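YesW protein (Bacillus subtilis, PDB 2ZUX) cleaves type I rhamnogalacturonan of plant cell walls by endo-type elimination between rhamnose and galacturonic acid, needing calcium or manganese for activity. Local coordinates at residues R415-D420 / E429-G434; N470-W475 / N484-S489; M542-Y547 / H563-L568. One frame throughout, in Å; residues are numbered along the deposited sequence.

Contact 1: R415-D420 / E429-G434; sequences RGMAAD and EVWANG. With CA (calcium ion), chain I.
Met417 and Trp431 face each other as a hydrogen-bonded antiparallel pair: Met417 N reaches Trp431 O at 2.9 Å, and Trp431 N returns a bond to Met417 O. Two residues on, Ala419 N donates to Glu429 O at 2.9 Å, while the answering bond from Glu429 N is bent and weak.

The apolar contacts divide between the faces of the sheet. On one, Met417 CB sits over the centre of the Trp431 six-membered ring, 3.5 Å from its centroid, a CH-pi contact. The indole reaches this place because its CG stands between the backbone N and the carbonyl carbon (chi1 64°). Met417 then bends at chi2 and chi3, carrying CE to 3.6 Å from Trp431 CH2, with the sulfur oblique to the ring as a Met-aromatic contact. On the other face Ala418 CB meets Val430 CG1, and Phe381 of strand 379-383 covers Val430.

The two strands form a hairpin in one blade of the beta-propeller, extended beyond 429-432 by strand 435-437.

Metal binding closes the end of the pair near the loop between the strands. Asp420 OD1 holds the calcium at 2.3 Å, while OD2, turned from the metal, takes Asp570 N; Glu429 grips the ion with both oxygens, OE2 at 2.4 Å and the longer OE1, which also accepts from Ile421 N, at 2.7 Å. The two carboxylate planes are turned 57° apart, and the ion probably offsets the repulsion between their charges. Water 2 and the carbonyls of Asp422, Tyr425 and Gly427 complete the site. At the other end, water 1 links Arg415 O to Asn433 N, and substrate-binding Arg415 turns its guanidinium away to Thr452 O.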
# COMPACT_ATOMS: atom_id res chain seq x y z
N ARG A 415 -4.05 17.16 -4.97
CA ARG A 415 -4.28 16.31 -3.81
C ARG A 415 -5.76 16.18 -3.54
O ARG A 415 -6.53 17.12 -3.75
CB ARG A 415 -3.60 16.91 -2.57
CG ARG A 415 -2.10 17.11 -2.65
CD ARG A 415 -1.37 15.78 -2.71
NE ARG A 415 0.06 16.00 -2.48
CZ ARG A 415 0.64 15.94 -1.29
NH1 ARG A 415 -0.05 15.64 -0.20
NH2 ARG A 415 1.95 16.18 -1.20
N GLY A 416 -6.16 15.01 -3.05
CA GLY A 416 -7.52 14.79 -2.56
C GLY A 416 -7.51 13.68 -1.55
O GLY A 416 -6.71 12.75 -1.67
N MET A 417 -8.39 13.78 -0.55
CA MET A 417 -8.48 12.77 0.50
C MET A 417 -9.90 12.29 0.70
O MET A 417 -10.85 13.00 0.39
CB MET A 417 -7.94 13.34 1.82
CG MET A 417 -6.56 12.82 2.19
SD MET A 417 -6.55 11.07 2.63
CE MET A 417 -7.50 11.10 4.15
N ALA A 418 -10.02 11.08 1.23
CA ALA A 418 -11.31 10.52 1.61
C ALA A 418 -11.13 9.85 2.96
O ALA A 418 -10.24 9.01 3.13
CB ALA A 418 -11.78 9.51 0.58
N ALA A 419 -11.97 10.23 3.92
CA ALA A 419 -11.95 9.67 5.28
C ALA A 419 -13.17 10.12 6.05
O ALA A 419 -13.63 11.25 5.88
CB ALA A 419 -10.69 10.08 6.02
N ASP A 420 -13.70 9.24 6.90
CA ASP A 420 -14.77 9.63 7.81
C ASP A 420 -14.15 10.44 8.94
O ASP A 420 -13.56 9.88 9.87
CB ASP A 420 -15.50 8.42 8.38
CG ASP A 420 -16.73 8.81 9.18
OD1 ASP A 420 -17.05 10.02 9.21
OD2 ASP A 420 -17.38 7.93 9.77
N GLU A 429 -16.16 11.64 4.42
CA GLU A 429 -15.98 12.96 3.84
C GLU A 429 -14.85 12.92 2.82
O GLU A 429 -14.01 12.00 2.82
CB GLU A 429 -15.63 13.97 4.94
CG GLU A 429 -16.82 14.35 5.84
CD GLU A 429 -17.38 13.19 6.65
OE1 GLU A 429 -16.62 12.56 7.43
OE2 GLU A 429 -18.60 12.90 6.52
N VAL A 430 -14.83 13.90 1.92
CA VAL A 430 -13.75 14.02 0.96
C VAL A 430 -13.32 15.47 0.92
O VAL A 430 -14.12 16.38 1.18
CB VAL A 430 -14.14 13.51 -0.46
CG1 VAL A 430 -14.54 12.04 -0.43
CG2 VAL A 430 -15.25 14.36 -1.05
N TRP A 431 -12.05 15.71 0.63
CA TRP A 431 -11.58 17.08 0.50
C TRP A 431 -10.51 17.24 -0.55
O TRP A 431 -9.71 16.34 -0.80
CB TRP A 431 -11.13 17.69 1.83
CG TRP A 431 -9.93 17.09 2.57
CD1 TRP A 431 -8.65 17.58 2.57
CD2 TRP A 431 -9.94 15.99 3.47
NE1 TRP A 431 -7.86 16.83 3.40
CE2 TRP A 431 -8.62 15.85 3.97
CE3 TRP A 431 -10.93 15.09 3.91
CZ2 TRP A 431 -8.27 14.85 4.88
CZ3 TRP A 431 -10.58 14.10 4.81
CH2 TRP A 431 -9.26 13.98 5.29
N ALA A 432 -10.53 18.41 -1.18
CA ALA A 432 -9.59 18.77 -2.23
C ALA A 432 -9.80 20.23 -2.59
O ALA A 432 -10.90 20.76 -2.42
CB ALA A 432 -9.82 17.91 -3.46
N ASN A 433 -8.74 20.86 -3.08
CA ASN A 433 -8.79 22.25 -3.56
C ASN A 433 -9.37 23.20 -2.51
O ASN A 433 -10.07 24.16 -2.85
CB ASN A 433 -9.56 22.34 -4.89
CG ASN A 433 -9.24 23.62 -5.67
OD1 ASN A 433 -8.12 24.10 -5.66
ND2 ASN A 433 -10.24 24.16 -6.35
N GLY A 434 -9.08 22.93 -1.23
CA GLY A 434 -9.43 23.85 -0.15
C GLY A 434 -10.84 23.76 0.40
O GLY A 434 -11.23 24.58 1.23
CA CA I . -18.78 11.14 8.17
O HOH W 1 -6.18 19.66 -3.09
O HOH W 2 -19.74 9.39 9.46

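Contact 2: N470-W475 / N484-S489; sequences NRIDKW and NMLTAS
Ile472 O takes two backbone bonds at once, from Met485 N at 2.8 Å and from Leu486 N at 3.0 Å, the mark of a classic beta bulge in the hairpin of strands 471-476 and 481-487, the outer pair of a propeller blade. Both donors lie in the plane of the carbonyl. Ile472 N in turn donates to Leu486 O, and the pairing shifts by one residue, so that Asp473 lies opposite Asn484.

Side chains pack around the bulge. Ile472 CG1 lies beside the backbone N (chi1 -61°), and with the chain extended beyond it CD1 meets Leu486 CD2 at 3.8 Å. Met485 lays CG and SD against Lys474 CB; the lysine then runs out to Asp459, Asp461 and Glu465, the latter two calcium ligands.

Farther along, Ala488 N meets Asn470 O almost head-on, with an N-H...O angle of 178°. The Asn470 amide adds a second bond to the same residue, to Ala488 O, which probably helps hold the inverse gamma turn centred on Ala488. Replacing Asn470 by an alanine would probably leave Ala488 O without this donor and let the turn move more freely. Val515 and Trp517 of strand 514-519 back the Ile472 and Leu486 face. Asn470 ND2 stands above the Ala488 carbonyl plane, 3.0 Å from Ala488 O.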
# COMPACT_ATOMS: atom_id res chain seq x y z
N ASN A 470 5.93 13.32 9.31
CA ASN A 470 6.09 12.48 10.50
C ASN A 470 5.01 12.77 11.54
O ASN A 470 5.27 12.69 12.75
CB ASN A 470 7.50 12.64 11.09
CG ASN A 470 7.73 14.01 11.71
OD1 ASN A 470 7.11 15.00 11.32
ND2 ASN A 470 8.64 14.07 12.68
N ARG A 471 3.81 13.09 11.08
CA ARG A 471 2.73 13.52 11.97
C ARG A 471 1.45 12.72 11.77
O ARG A 471 1.09 12.36 10.64
CB ARG A 471 2.42 15.00 11.75
CG ARG A 471 3.55 15.94 12.17
CD ARG A 471 3.25 17.40 11.84
NE ARG A 471 2.92 17.63 10.43
CZ ARG A 471 3.79 17.94 9.48
NH1 ARG A 471 5.08 18.07 9.74
NH2 ARG A 471 3.35 18.13 8.24
N ILE A 472 0.75 12.46 12.88
CA ILE A 472 -0.63 12.01 12.84
C ILE A 472 -1.47 13.11 13.49
O ILE A 472 -1.18 13.54 14.61
CB ILE A 472 -0.83 10.66 13.58
CG1 ILE A 472 0.01 9.57 12.91
CG2 ILE A 472 -2.32 10.28 13.62
CD1 ILE A 472 -0.03 8.23 13.61
N ASP A 473 -2.49 13.57 12.77
CA ASP A 473 -3.39 14.62 13.23
C ASP A 473 -4.82 14.11 13.35
O ASP A 473 -5.18 13.10 12.75
CB ASP A 473 -3.38 15.81 12.25
CG ASP A 473 -1.99 16.38 12.01
OD1 ASP A 473 -1.20 16.53 12.97
OD2 ASP A 473 -1.68 16.70 10.84
N LYS A 474 -5.63 14.82 14.12
CA LYS A 474 -7.05 14.53 14.19
C LYS A 474 -7.85 15.79 13.88
O LYS A 474 -7.51 16.89 14.34
CB LYS A 474 -7.46 13.96 15.55
CG LYS A 474 -8.84 13.29 15.52
CD LYS A 474 -9.24 12.73 16.85
CE LYS A 474 -10.65 12.20 16.79
NZ LYS A 474 -10.74 10.94 16.01
N TRP A 475 -8.90 15.62 13.09
CA TRP A 475 -9.79 16.71 12.73
C TRP A 475 -10.81 16.98 13.82
O TRP A 475 -11.58 16.09 14.20
CB TRP A 475 -10.49 16.35 11.43
CG TRP A 475 -11.48 17.35 10.88
CD1 TRP A 475 -12.82 17.17 10.75
CD2 TRP A 475 -11.20 18.66 10.34
NE1 TRP A 475 -13.40 18.27 10.16
CE2 TRP A 475 -12.43 19.20 9.90
CE3 TRP A 475 -10.03 19.42 10.18
CZ2 TRP A 475 -12.53 20.47 9.33
CZ3 TRP A 475 -10.14 20.69 9.60
CH2 TRP A 475 -11.38 21.20 9.18
N ASN A 484 -2.70 18.15 16.29
CA ASN A 484 -1.71 17.09 16.26
C ASN A 484 -1.91 16.05 17.36
O ASN A 484 -2.18 16.42 18.51
CB ASN A 484 -0.29 17.66 16.33
CG ASN A 484 0.77 16.62 16.07
OD1 ASN A 484 0.81 16.00 15.01
ND2 ASN A 484 1.64 16.41 17.04
N MET A 485 -1.78 14.77 17.00
CA MET A 485 -1.88 13.66 17.95
C MET A 485 -0.52 13.03 18.21
O MET A 485 -0.23 12.59 19.33
CB MET A 485 -2.80 12.57 17.40
CG MET A 485 -4.26 12.89 17.41
SD MET A 485 -5.22 11.36 17.43
CE MET A 485 -5.25 10.99 19.18
N LEU A 486 0.29 12.95 17.17
CA LEU A 486 1.62 12.37 17.26
C LEU A 486 2.57 13.13 16.36
O LEU A 486 2.25 13.39 15.21
CB LEU A 486 1.61 10.89 16.87
CG LEU A 486 2.99 10.21 16.75
CD1 LEU A 486 3.65 10.03 18.11
CD2 LEU A 486 2.90 8.89 16.00
N THR A 487 3.73 13.49 16.89
CA THR A 487 4.85 13.93 16.07
C THR A 487 6.00 12.97 16.37
O THR A 487 6.46 12.88 17.51
CB THR A 487 5.21 15.41 16.35
OG1 THR A 487 4.13 16.24 15.92
CG2 THR A 487 6.48 15.81 15.60
N ALA A 488 6.42 12.23 15.35
CA ALA A 488 7.44 11.20 15.54
C ALA A 488 8.83 11.82 15.42
O ALA A 488 9.46 11.77 14.37
CB ALA A 488 7.24 10.06 14.56
N SER A 489 9.29 12.40 16.52
CA SER A 489 10.59 13.06 16.54
C SER A 489 11.73 12.08 16.25
O SER A 489 11.78 10.99 16.81
CB SER A 489 10.79 13.78 17.87
OG SER A 489 9.77 14.74 18.04

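Contact 3: M542-Y547 / H563-L568; sequences MHDPVY and HTSFFL
Asp544 meets Ser565 with both carboxylate oxygens. OD1 receives the serine hydroxyl on its syn lone pair at 2.6 Å, a short bond from Ser565 OG; OD2 takes Ser565 N at 2.8 Å, also from the syn side but 26° out of the carboxylate plane. The serine can offer both groups to one carboxylate because its OG stands between the backbone N and the carbonyl carbon (chi1 69°). OD1 also lies near the plane of the Phe566 ring, at its edge, 3.4 Å from both CD2 and CE2, where the ring hydrogens would probably favour a negative oxygen.

The same aspartate caps the turn leading into helix 547-553. Its OD2 accepts from Tyr547 N on the anti lone pair and from Val546 N above the carboxylate plane. With Ser565 N that makes three N-H donors on one oxygen, which pins the carboxylate's rotation in this buried spot. The capping residue thus ties the loop after strand 524-528 to the loop after helix 547-553, both in the propeller domain.

Pro545 lies alongside, its CG only loosely against Ser565 OG. Val546 points toward the other segment and presses CG2 against Ser565 CB at 3.5 Å, while its CG1 comes equally close to His563 O. Its carbonyl is linked across by water: water 3 donates to Val546 O and accepts from His563 N, bridging the two segments.

Tyr547 brings CA to 3.0 Å from His563 O, and its ring CD1 touches Thr564 CG2. The phenol runs on to Glu513 and to Asp506 N, Asp506 being itself a calcium ligand. From Thr564, OG1 donates to Phe566 O at 2.7 Å, probably helping to hold the chain bent at 564-566.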
# COMPACT_ATOMS: atom_id res chain seq x y z
N MET A 542 -5.56 -6.67 7.24
CA MET A 542 -4.87 -7.47 6.23
C MET A 542 -5.70 -8.67 5.78
O MET A 542 -5.32 -9.36 4.83
CB MET A 542 -3.50 -7.91 6.75
CG MET A 542 -2.56 -6.73 6.99
SD MET A 542 -2.24 -5.69 5.55
CE MET A 542 -0.75 -6.48 4.93
N HIS A 543 -6.82 -8.93 6.46
CA HIS A 543 -7.77 -9.95 6.01
C HIS A 543 -8.98 -9.35 5.28
O HIS A 543 -9.93 -10.06 4.94
CB HIS A 543 -8.25 -10.81 7.18
CG HIS A 543 -7.28 -11.86 7.61
ND1 HIS A 543 -6.23 -12.30 6.84
CD2 HIS A 543 -7.25 -12.61 8.74
CE1 HIS A 543 -5.57 -13.25 7.49
NE2 HIS A 543 -6.19 -13.46 8.64
N ASP A 544 -8.95 -8.04 5.04
CA ASP A 544 -9.95 -7.42 4.17
C ASP A 544 -9.46 -7.45 2.73
O ASP A 544 -8.32 -7.08 2.47
CB ASP A 544 -10.22 -5.98 4.58
CG ASP A 544 -11.24 -5.33 3.67
OD1 ASP A 544 -12.44 -5.66 3.81
OD2 ASP A 544 -10.85 -4.52 2.80
N PRO A 545 -10.31 -7.88 1.77
CA PRO A 545 -9.88 -8.05 0.38
C PRO A 545 -9.47 -6.79 -0.38
O PRO A 545 -8.79 -6.94 -1.39
CB PRO A 545 -11.11 -8.69 -0.29
CG PRO A 545 -12.26 -8.32 0.58
CD PRO A 545 -11.70 -8.34 1.97
N VAL A 546 -9.88 -5.60 0.04
CA VAL A 546 -9.46 -4.35 -0.61
C VAL A 546 -8.28 -3.71 0.14
O VAL A 546 -7.33 -3.19 -0.49
CB VAL A 546 -10.65 -3.35 -0.76
CG1 VAL A 546 -10.18 -1.98 -1.21
CG2 VAL A 546 -11.66 -3.90 -1.74
N TYR A 547 -8.32 -3.74 1.47
CA TYR A 547 -7.23 -3.18 2.26
C TYR A 547 -5.93 -3.92 1.97
O TYR A 547 -4.89 -3.29 1.76
CB TYR A 547 -7.57 -3.24 3.75
CG TYR A 547 -6.55 -2.53 4.61
CD1 TYR A 547 -6.76 -1.22 5.04
CD2 TYR A 547 -5.38 -3.17 5.00
CE1 TYR A 547 -5.81 -0.57 5.83
CE2 TYR A 547 -4.43 -2.54 5.78
CZ TYR A 547 -4.66 -1.25 6.20
OH TYR A 547 -3.70 -0.65 6.98
N HIS A 563 -7.67 1.56 1.82
CA HIS A 563 -9.09 1.58 2.19
C HIS A 563 -9.62 0.18 2.41
O HIS A 563 -9.07 -0.79 1.89
CB HIS A 563 -9.88 2.27 1.09
CG HIS A 563 -9.76 3.76 1.12
ND1 HIS A 563 -8.89 4.47 0.33
CD2 HIS A 563 -10.39 4.66 1.90
CE1 HIS A 563 -9.00 5.76 0.62
NE2 HIS A 563 -9.90 5.90 1.57
N THR A 564 -10.70 0.08 3.17
CA THR A 564 -11.37 -1.20 3.39
C THR A 564 -12.49 -1.40 2.35
O THR A 564 -13.01 -0.44 1.76
CB THR A 564 -11.94 -1.28 4.82
OG1 THR A 564 -12.67 -0.09 5.10
CG2 THR A 564 -10.82 -1.42 5.83
N SER A 565 -12.86 -2.67 2.14
CA SER A 565 -13.94 -3.00 1.21
C SER A 565 -15.32 -2.62 1.74
O SER A 565 -16.28 -2.54 0.96
CB SER A 565 -13.92 -4.50 0.91
OG SER A 565 -14.29 -5.26 2.04
N PHE A 566 -15.40 -2.44 3.06
CA PHE A 566 -16.63 -2.09 3.75
C PHE A 566 -16.47 -0.70 4.35
O PHE A 566 -15.34 -0.19 4.48
CB PHE A 566 -16.93 -3.12 4.85
CG PHE A 566 -15.84 -3.23 5.88
CD1 PHE A 566 -15.87 -2.47 7.04
CD2 PHE A 566 -14.74 -4.06 5.65
CE1 PHE A 566 -14.85 -2.54 7.98
CE2 PHE A 566 -13.71 -4.14 6.60
CZ PHE A 566 -13.76 -3.37 7.75
N PHE A 567 -17.58 -0.07 4.73
CA PHE A 567 -17.53 1.21 5.40
C PHE A 567 -17.11 1.00 6.85
O PHE A 567 -17.84 0.41 7.65
CB PHE A 567 -18.86 1.95 5.33
CG PHE A 567 -18.89 3.19 6.19
CD1 PHE A 567 -18.13 4.30 5.83
CD2 PHE A 567 -19.65 3.24 7.35
CE1 PHE A 567 -18.11 5.44 6.62
CE2 PHE A 567 -19.65 4.38 8.14
CZ PHE A 567 -18.88 5.48 7.77
N LEU A 568 -15.91 1.47 7.17
CA LEU A 568 -15.39 1.48 8.53
C LEU A 568 -15.48 2.92 8.99
O LEU A 568 -14.76 3.78 8.49
CB LEU A 568 -13.95 0.97 8.56
CG LEU A 568 -13.36 0.54 9.90
CD1 LEU A 568 -11.97 -0.09 9.69
CD2 LEU A 568 -13.27 1.69 10.90
O HOH W 3 -6.99 -0.19 -0.39

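Overall arrangement
Contacts 1 and 2 each join neighbouring strands of a propeller blade, but contact 1 is largely buried and finishes at a calcium ion, whereas contact 2 is only partly buried and adds a bulge and a side-chain amide to its backbone bonds. Contact 3 is buried too and lies nearer the centre of the chain, yet pairs no strands: one carboxylate gathering N-H and O-H donors replaces the sheet bonds. Acidic groups hold metal in contact 1 and backbone in contact 3. These two touch, His563 reaching Ala418 only weakly and Phe567 packing on Asp420, while contact 2 stands clear of both, about 7 Å from contact 1 at the nearest atoms.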